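Local atomic coordinates of anti-sigma-E factor ChrR (PDB entry 2Z2S), a protein that inhibits the extracytoplasmic function sigma factor sigma-E as its zinc-binding anti-sigma factor, thereby controlling transcription of the cycA and rpoE genes. Residues H5-D9 against A10-A14; A67-M70 against A71-R75; P88-P91 against A92-D96. One frame throughout, in Å; residues are numbered along the deposited sequence.

Contact 1: residues H5-D9 against A10-A14; sequences HHVSD and ALLTA. With ZN (zinc ion), chain I.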
loop_
_atom_site.group_PDB
_atom_site.type_symbol
_atom_site.label_atom_id
_atom_site.label_comp_id
_atom_site.label_asym_id
_atom_site.label_seq_id
_atom_site.Cartn_x
_atom_site.Cartn_y
_atom_site.Cartn_z
ATOM N N HIS B 5 4.841 -8.900 -15.546
ATOM C CA HIS B 5 3.557 -9.304 -14.986
ATOM C C HIS B 5 3.243 -8.592 -13.690
ATOM O O HIS B 5 3.902 -8.805 -12.676
ATOM C CB HIS B 5 3.541 -10.799 -14.773
ATOM C CG HIS B 5 3.629 -11.571 -16.045
ATOM N ND1 HIS B 5 4.816 -12.081 -16.524
ATOM C CD2 HIS B 5 2.677 -11.917 -16.943
ATOM C CE1 HIS B 5 4.590 -12.715 -17.658
ATOM N NE2 HIS B 5 3.301 -12.631 -17.935
ATOM N N HIS B 6 2.196 -7.776 -13.726
ATOM C CA HIS B 6 1.813 -6.961 -12.588
ATOM C C HIS B 6 0.523 -7.297 -11.874
ATOM O O HIS B 6 -0.159 -8.265 -12.206
ATOM C CB HIS B 6 1.792 -5.515 -13.051
ATOM C CG HIS B 6 3.050 -5.116 -13.754
ATOM N ND1 HIS B 6 4.240 -4.912 -13.091
ATOM C CD2 HIS B 6 3.323 -4.960 -15.071
ATOM C CE1 HIS B 6 5.194 -4.650 -13.968
ATOM N NE2 HIS B 6 4.662 -4.676 -15.176
ATOM N N VAL B 7 0.203 -6.497 -10.867
ATOM C CA VAL B 7 -1.005 -6.710 -10.104
ATOM C C VAL B 7 -2.129 -6.056 -10.880
ATOM O O VAL B 7 -1.988 -4.922 -11.337
ATOM C CB VAL B 7 -0.899 -6.078 -8.710
ATOM C CG1 VAL B 7 -2.164 -6.319 -7.936
ATOM C CG2 VAL B 7 0.248 -6.658 -7.981
ATOM N N SER B 8 -3.235 -6.778 -11.046
ATOM C CA SER B 8 -4.382 -6.264 -11.791
ATOM C C SER B 8 -4.886 -4.976 -11.174
ATOM O O SER B 8 -4.701 -4.738 -9.987
ATOM C CB SER B 8 -5.503 -7.294 -11.808
ATOM O OG SER B 8 -5.968 -7.551 -10.497
ATOM N N ASP B 9 -5.518 -4.140 -11.989
ATOM C CA ASP B 9 -6.038 -2.875 -11.507
ATOM C C ASP B 9 -7.039 -3.083 -10.391
ATOM O O ASP B 9 -7.104 -2.273 -9.468
ATOM C CB ASP B 9 -6.684 -2.081 -12.646
ATOM C CG ASP B 9 -5.664 -1.591 -13.674
ATOM O OD1 ASP B 9 -4.540 -1.234 -13.259
ATOM O OD2 ASP B 9 -5.993 -1.545 -14.889
ATOM N N ALA B 10 -7.804 -4.175 -10.475
ATOM C CA ALA B 10 -8.820 -4.496 -9.473
ATOM C C ALA B 10 -8.184 -4.872 -8.133
ATOM O O ALA B 10 -8.726 -4.587 -7.062
ATOM C CB ALA B 10 -9.685 -5.601 -9.967
ATOM N N LEU B 11 -7.031 -5.510 -8.175
ATOM C CA LEU B 11 -6.371 -5.848 -6.930
ATOM C C LEU B 11 -5.678 -4.613 -6.340
ATOM O O LEU B 11 -5.550 -4.478 -5.118
ATOM C CB LEU B 11 -5.349 -6.957 -7.154
ATOM C CG LEU B 11 -5.870 -8.385 -7.146
ATOM C CD1 LEU B 11 -4.691 -9.337 -7.148
ATOM C CD2 LEU B 11 -6.716 -8.590 -5.921
ATOM N N LEU B 12 -5.222 -3.719 -7.210
ATOM C CA LEU B 12 -4.571 -2.494 -6.773
ATOM C C LEU B 12 -5.600 -1.555 -6.155
ATOM O O LEU B 12 -5.301 -0.837 -5.204
ATOM C CB LEU B 12 -3.883 -1.826 -7.950
ATOM C CG LEU B 12 -2.357 -1.911 -7.932
ATOM C CD1 LEU B 12 -1.840 -3.236 -7.399
ATOM C CD2 LEU B 12 -1.896 -1.691 -9.325
ATOM N N THR B 13 -6.813 -1.554 -6.697
ATOM C CA THR B 13 -7.880 -0.729 -6.135
ATOM C C THR B 13 -8.283 -1.267 -4.749
ATOM O O THR B 13 -8.561 -0.493 -3.820
ATOM C CB THR B 13 -9.120 -0.714 -7.037
ATOM O OG1 THR B 13 -8.768 -0.150 -8.302
ATOM C CG2 THR B 13 -10.223 0.130 -6.417
ATOM N N ALA B 14 -8.318 -2.589 -4.618
ATOM C CA ALA B 14 -8.666 -3.194 -3.342
ATOM C C ALA B 14 -7.574 -2.888 -2.332
ATOM O O ALA B 14 -7.871 -2.544 -1.190
ATOM C CB ALA B 14 -8.827 -4.697 -3.480
HETATM ZN ZN ZN I . 4.418 -4.618 -11.123
#
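Val7 lies across the first turn of the helix begun by Asp9, its CG1 methyl leading. That branch is anti to the backbone N (chi1 -180°), which carries it to CB of Leu11 at 3.3 Å, the two side chains crossing at about a right angle. Leu12 CD1 is modelled too close to the same methyl for its place to be trusted. Ser8 approaches the helix with a polar tip instead: its hydroxyl oxygen OG accepts from Leu11 N at 3.3 Å, the N-H pointing at it with an angle of 146°, and also lies against Leu11 CB and CG. Ser8 O takes a second amide of the turn, Leu12 N at 3.0 Å. Asp9 O is gripped twice by one residue: Thr13 N and Thr13 OG1, each 2.9 Å away from it, reach it from opposite faces of its plane. Thr13 OG1 lies beside its own backbone N (chi1 -62°), which lets the hydroxyl turn back to that carbonyl. On the other side of Val7 along the chain, His6 turns its ring away from the helix and binds the zinc ion through ND1 at 2.0 Å, with His31, Cys35 and Cys38. The whole is a serine N-cap next to the Cys2His2 zinc site of this zinc-associated anti-sigma factor.

Contact 2: residues A67-M70 against A71-R75; sequences ASVM and AQLDR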
loop_
_atom_site.group_PDB
_atom_site.type_symbol
_atom_site.label_atom_id
_atom_site.label_comp_id
_atom_site.label_asym_id
_atom_site.label_seq_id
_atom_site.Cartn_x
_atom_site.Cartn_y
_atom_site.Cartn_z
ATOM N N ALA B 67 -5.389 18.722 22.372
ATOM C CA ALA B 67 -4.569 18.867 23.577
ATOM C C ALA B 67 -4.159 17.490 24.106
ATOM O O ALA B 67 -3.014 17.273 24.545
ATOM C CB ALA B 67 -5.357 19.645 24.653
ATOM N N SER B 68 -5.117 16.570 24.049
ATOM C CA SER B 68 -4.918 15.207 24.492
ATOM C C SER B 68 -3.804 14.559 23.689
ATOM O O SER B 68 -2.811 14.105 24.244
ATOM C CB SER B 68 -6.223 14.418 24.311
ATOM O OG SER B 68 -6.072 13.038 24.617
ATOM N N VAL B 69 -3.966 14.534 22.374
ATOM C CA VAL B 69 -2.970 13.911 21.513
ATOM C C VAL B 69 -1.605 14.588 21.609
ATOM O O VAL B 69 -0.586 13.913 21.610
ATOM C CB VAL B 69 -3.432 13.904 20.029
ATOM C CG1 VAL B 69 -2.431 13.146 19.169
ATOM C CG2 VAL B 69 -4.813 13.276 19.910
HETATM N N MSE B 70 -1.580 15.915 21.679
HETATM C CA MSE B 70 -0.308 16.623 21.769
HETATM C C MSE B 70 0.441 16.226 23.038
HETATM O O MSE B 70 1.672 16.236 23.097
HETATM C CB MSE B 70 -0.534 18.137 21.761
HETATM C CG MSE B 70 -0.401 18.784 20.391
HETATM SE SE MSE B 70 -0.050 20.674 20.538
HETATM C CE MSE B 70 1.740 20.614 21.257
ATOM N N ALA B 71 -0.310 15.871 24.066
ATOM C CA ALA B 71 0.314 15.491 25.321
ATOM C C ALA B 71 1.117 14.213 25.175
ATOM O O ALA B 71 2.189 14.086 25.747
ATOM C CB ALA B 71 -0.740 15.324 26.397
ATOM N N GLN B 72 0.595 13.267 24.403
ATOM C CA GLN B 72 1.263 11.988 24.203
ATOM C C GLN B 72 2.150 11.884 22.959
ATOM O O GLN B 72 2.398 10.788 22.471
ATOM C CB GLN B 72 0.216 10.870 24.168
ATOM C CG GLN B 72 -0.248 10.425 25.527
ATOM C CD GLN B 72 0.894 9.874 26.336
ATOM O OE1 GLN B 72 1.382 10.526 27.263
ATOM N NE2 GLN B 72 1.350 8.669 25.976
ATOM N N LEU B 73 2.630 13.009 22.443
ATOM C CA LEU B 73 3.480 12.984 21.250
ATOM C C LEU B 73 4.935 13.013 21.649
ATOM O O LEU B 73 5.309 13.760 22.553
ATOM C CB LEU B 73 3.220 14.195 20.364
ATOM C CG LEU B 73 1.890 14.278 19.647
ATOM C CD1 LEU B 73 1.894 15.496 18.734
ATOM C CD2 LEU B 73 1.684 13.015 18.845
ATOM N N ASP B 74 5.765 12.220 20.979
ATOM C CA ASP B 74 7.174 12.223 21.323
ATOM C C ASP B 74 7.941 13.294 20.543
ATOM O O ASP B 74 7.878 13.335 19.319
ATOM C CB ASP B 74 7.800 10.841 21.100
ATOM C CG ASP B 74 8.870 10.506 22.145
ATOM O OD1 ASP B 74 9.470 11.451 22.714
ATOM O OD2 ASP B 74 9.119 9.301 22.387
ATOM N N ARG B 75 8.653 14.167 21.253
ATOM C CA ARG B 75 9.421 15.230 20.609
ATOM C C ARG B 75 10.788 14.724 20.144
ATOM O O ARG B 75 11.735 15.497 19.978
ATOM C CB ARG B 75 9.589 16.413 21.568
#
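Leu73 folds back against Val69 and Met70 where helix 65-71 ends, a helix C-terminus at which Gln72 is the first residue to leave helical backbone angles. The backbone bonds change character here. Ala71 N gives a hydrogen bond to Ala67 O at 3.1 Å, the regular helical spacing, whereas the bonds that follow, Gln72 N to Val69 O at 3.1 Å and Leu73 N to Met70 O at 3.4 Å, span three residues and are weak. Apolar contact is thin but placed on the same turn: Leu73 CD2 stands 4.1 Å from Val69 CG1, the two side chains crossing obliquely, and its CD1 branch lies 3.9 Å from Met70 CA. A serine in place of Leu73, lacking the methyl that faces Val69 CG1, would probably leave a gap beside the last turn. Contacts with another protein make up the third group: side chains of Val69, Met70 (a selenomethionine) and Leu73 all pack on that second chain, consistent with this region's role in binding sigma-E. With CG anti to the carbonyl carbon (chi1 -69°), Leu73 brings both of its methyls back over the last turn, CD2 also lying 3.7 Å from Val69 O.

Contact 3: residues P88-P91 against A92-D96; sequences PRAP and APLAD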
loop_
_atom_site.group_PDB
_atom_site.type_symbol
_atom_site.label_atom_id
_atom_site.label_comp_id
_atom_site.label_asym_id
_atom_site.label_seq_id
_atom_site.Cartn_x
_atom_site.Cartn_y
_atom_site.Cartn_z
ATOM N N PRO B 88 18.186 -9.884 0.288
ATOM C CA PRO B 88 17.710 -9.090 -0.848
ATOM C C PRO B 88 16.563 -9.650 -1.706
ATOM O O PRO B 88 16.110 -8.975 -2.626
ATOM C CB PRO B 88 18.989 -8.837 -1.644
ATOM C CG PRO B 88 19.731 -10.113 -1.464
ATOM C CD PRO B 88 19.515 -10.462 0.013
ATOM N N ARG B 89 16.085 -10.859 -1.424
ATOM C CA ARG B 89 14.968 -11.387 -2.205
ATOM C C ARG B 89 13.699 -11.552 -1.354
ATOM O O ARG B 89 12.716 -12.142 -1.788
ATOM C CB ARG B 89 15.356 -12.697 -2.930
ATOM C CG ARG B 89 16.121 -13.746 -2.124
ATOM C CD ARG B 89 16.928 -14.676 -3.057
ATOM N NE ARG B 89 17.618 -15.788 -2.391
ATOM C CZ ARG B 89 17.876 -15.867 -1.089
ATOM N NH1 ARG B 89 17.499 -14.904 -0.270
ATOM N NH2 ARG B 89 18.529 -16.908 -0.600
ATOM N N ALA B 90 13.733 -10.983 -0.149
ATOM C CA ALA B 90 12.617 -10.995 0.809
ATOM C C ALA B 90 12.689 -9.616 1.461
ATOM O O ALA B 90 13.244 -9.475 2.557
ATOM C CB ALA B 90 12.841 -12.069 1.842
ATOM N N PRO B 91 12.104 -8.588 0.812
ATOM C CA PRO B 91 12.182 -7.243 1.392
ATOM C C PRO B 91 11.005 -6.324 1.797
ATOM O O PRO B 91 11.065 -5.711 2.866
ATOM C CB PRO B 91 13.063 -6.542 0.385
ATOM C CG PRO B 91 12.451 -7.078 -0.949
ATOM C CD PRO B 91 11.970 -8.501 -0.655
ATOM N N ALA B 92 9.958 -6.204 0.982
ATOM C CA ALA B 92 8.888 -5.261 1.325
ATOM C C ALA B 92 8.389 -5.423 2.762
ATOM O O ALA B 92 8.725 -4.626 3.639
ATOM C CB ALA B 92 7.741 -5.341 0.301
ATOM N N PRO B 93 7.518 -6.395 3.005
ATOM C CA PRO B 93 7.022 -6.621 4.349
ATOM C C PRO B 93 7.335 -8.095 4.585
ATOM O O PRO B 93 7.653 -8.504 5.687
ATOM C CB PRO B 93 5.534 -6.318 4.209
ATOM C CG PRO B 93 5.214 -6.752 2.874
ATOM C CD PRO B 93 6.472 -6.765 2.041
ATOM N N LEU B 94 7.249 -8.883 3.520
ATOM C CA LEU B 94 7.553 -10.308 3.559
ATOM C C LEU B 94 8.638 -10.608 4.596
ATOM O O LEU B 94 8.573 -11.609 5.307
ATOM C CB LEU B 94 8.008 -10.753 2.160
ATOM C CG LEU B 94 8.179 -12.221 1.761
ATOM C CD1 LEU B 94 9.641 -12.547 1.663
ATOM C CD2 LEU B 94 7.465 -13.115 2.751
ATOM N N ALA B 95 9.617 -9.714 4.688
ATOM C CA ALA B 95 10.725 -9.852 5.625
ATOM C C ALA B 95 10.249 -9.935 7.080
ATOM O O ALA B 95 10.935 -10.485 7.936
ATOM C CB ALA B 95 11.707 -8.684 5.444
ATOM N N ASP B 96 9.074 -9.398 7.363
ATOM C CA ASP B 96 8.560 -9.436 8.714
ATOM C C ASP B 96 8.012 -10.819 9.014
ATOM O O ASP B 96 7.961 -11.224 10.165
ATOM C CB ASP B 96 7.438 -8.408 8.899
ATOM C CG ASP B 96 7.790 -7.036 8.326
ATOM O OD1 ASP B 96 8.994 -6.682 8.311
ATOM O OD2 ASP B 96 6.861 -6.304 7.906
#
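Leu94 reaches back to Ala90 by a single methyl. From its CB, which has no neighbour within 4.2 Å in residues 88-91, the chain runs with CG anti to the backbone N (chi1 -169°); CG is still 4.7 Å from Ala90 CB. There the side chain forks. CD1 extends to Ala90 and closes on its CB, the nearest atom, with Ala90 CA 3.5 Å from CD1. CD2 goes the other way and ends 5.6 Å from Ala90 CB, so one branch alone makes the contact. Next in the chain, Ala95 turns its methyl toward the same part of the loop: Ala95 CB sits 3.4 Å from Ala90 O and 4.0 Å from Pro91 O. These residues belong to the region required for the singlet-oxygen response, yet Leu94 also touches Thr30 of helix 22-32 in the anti-sigma region. Pro91, Ala92 and Pro93 also pack on the chain of another protein. No hydrogen bond crosses between residues 88-91 and 92-96, and Pro91 and Pro93, lacking an N-H, cannot donate one from their backbone. The loop therefore meets the short, weakly bonded helix around residues 94-97 through methyl groups and carbonyl oxygens, a contact of shape rather than of directed polar bonds.

The contacts follow in series along the chain, each at a different helix: contact 1 at the start of helix 9-17, contact 2 at the end of helix 65-71, contact 3 at the short, weakly bonded helix 94-97. None touches another. Centres of contacts 1 and 3 are 20 Å apart, on opposite sides of the chain's centre. Contacts 1 and 2 belong to the region sufficient for sigma-E inhibition; contact 3 lies near the beginning of the region required for the singlet-oxygen response. Contacts 1 and 3 both pack on helix 22-32, consistent with the two functional regions meeting around it, while contact 2 lies far out against the partner protein, its centre 38 Å from contact 1 and 33 Å from contact 3.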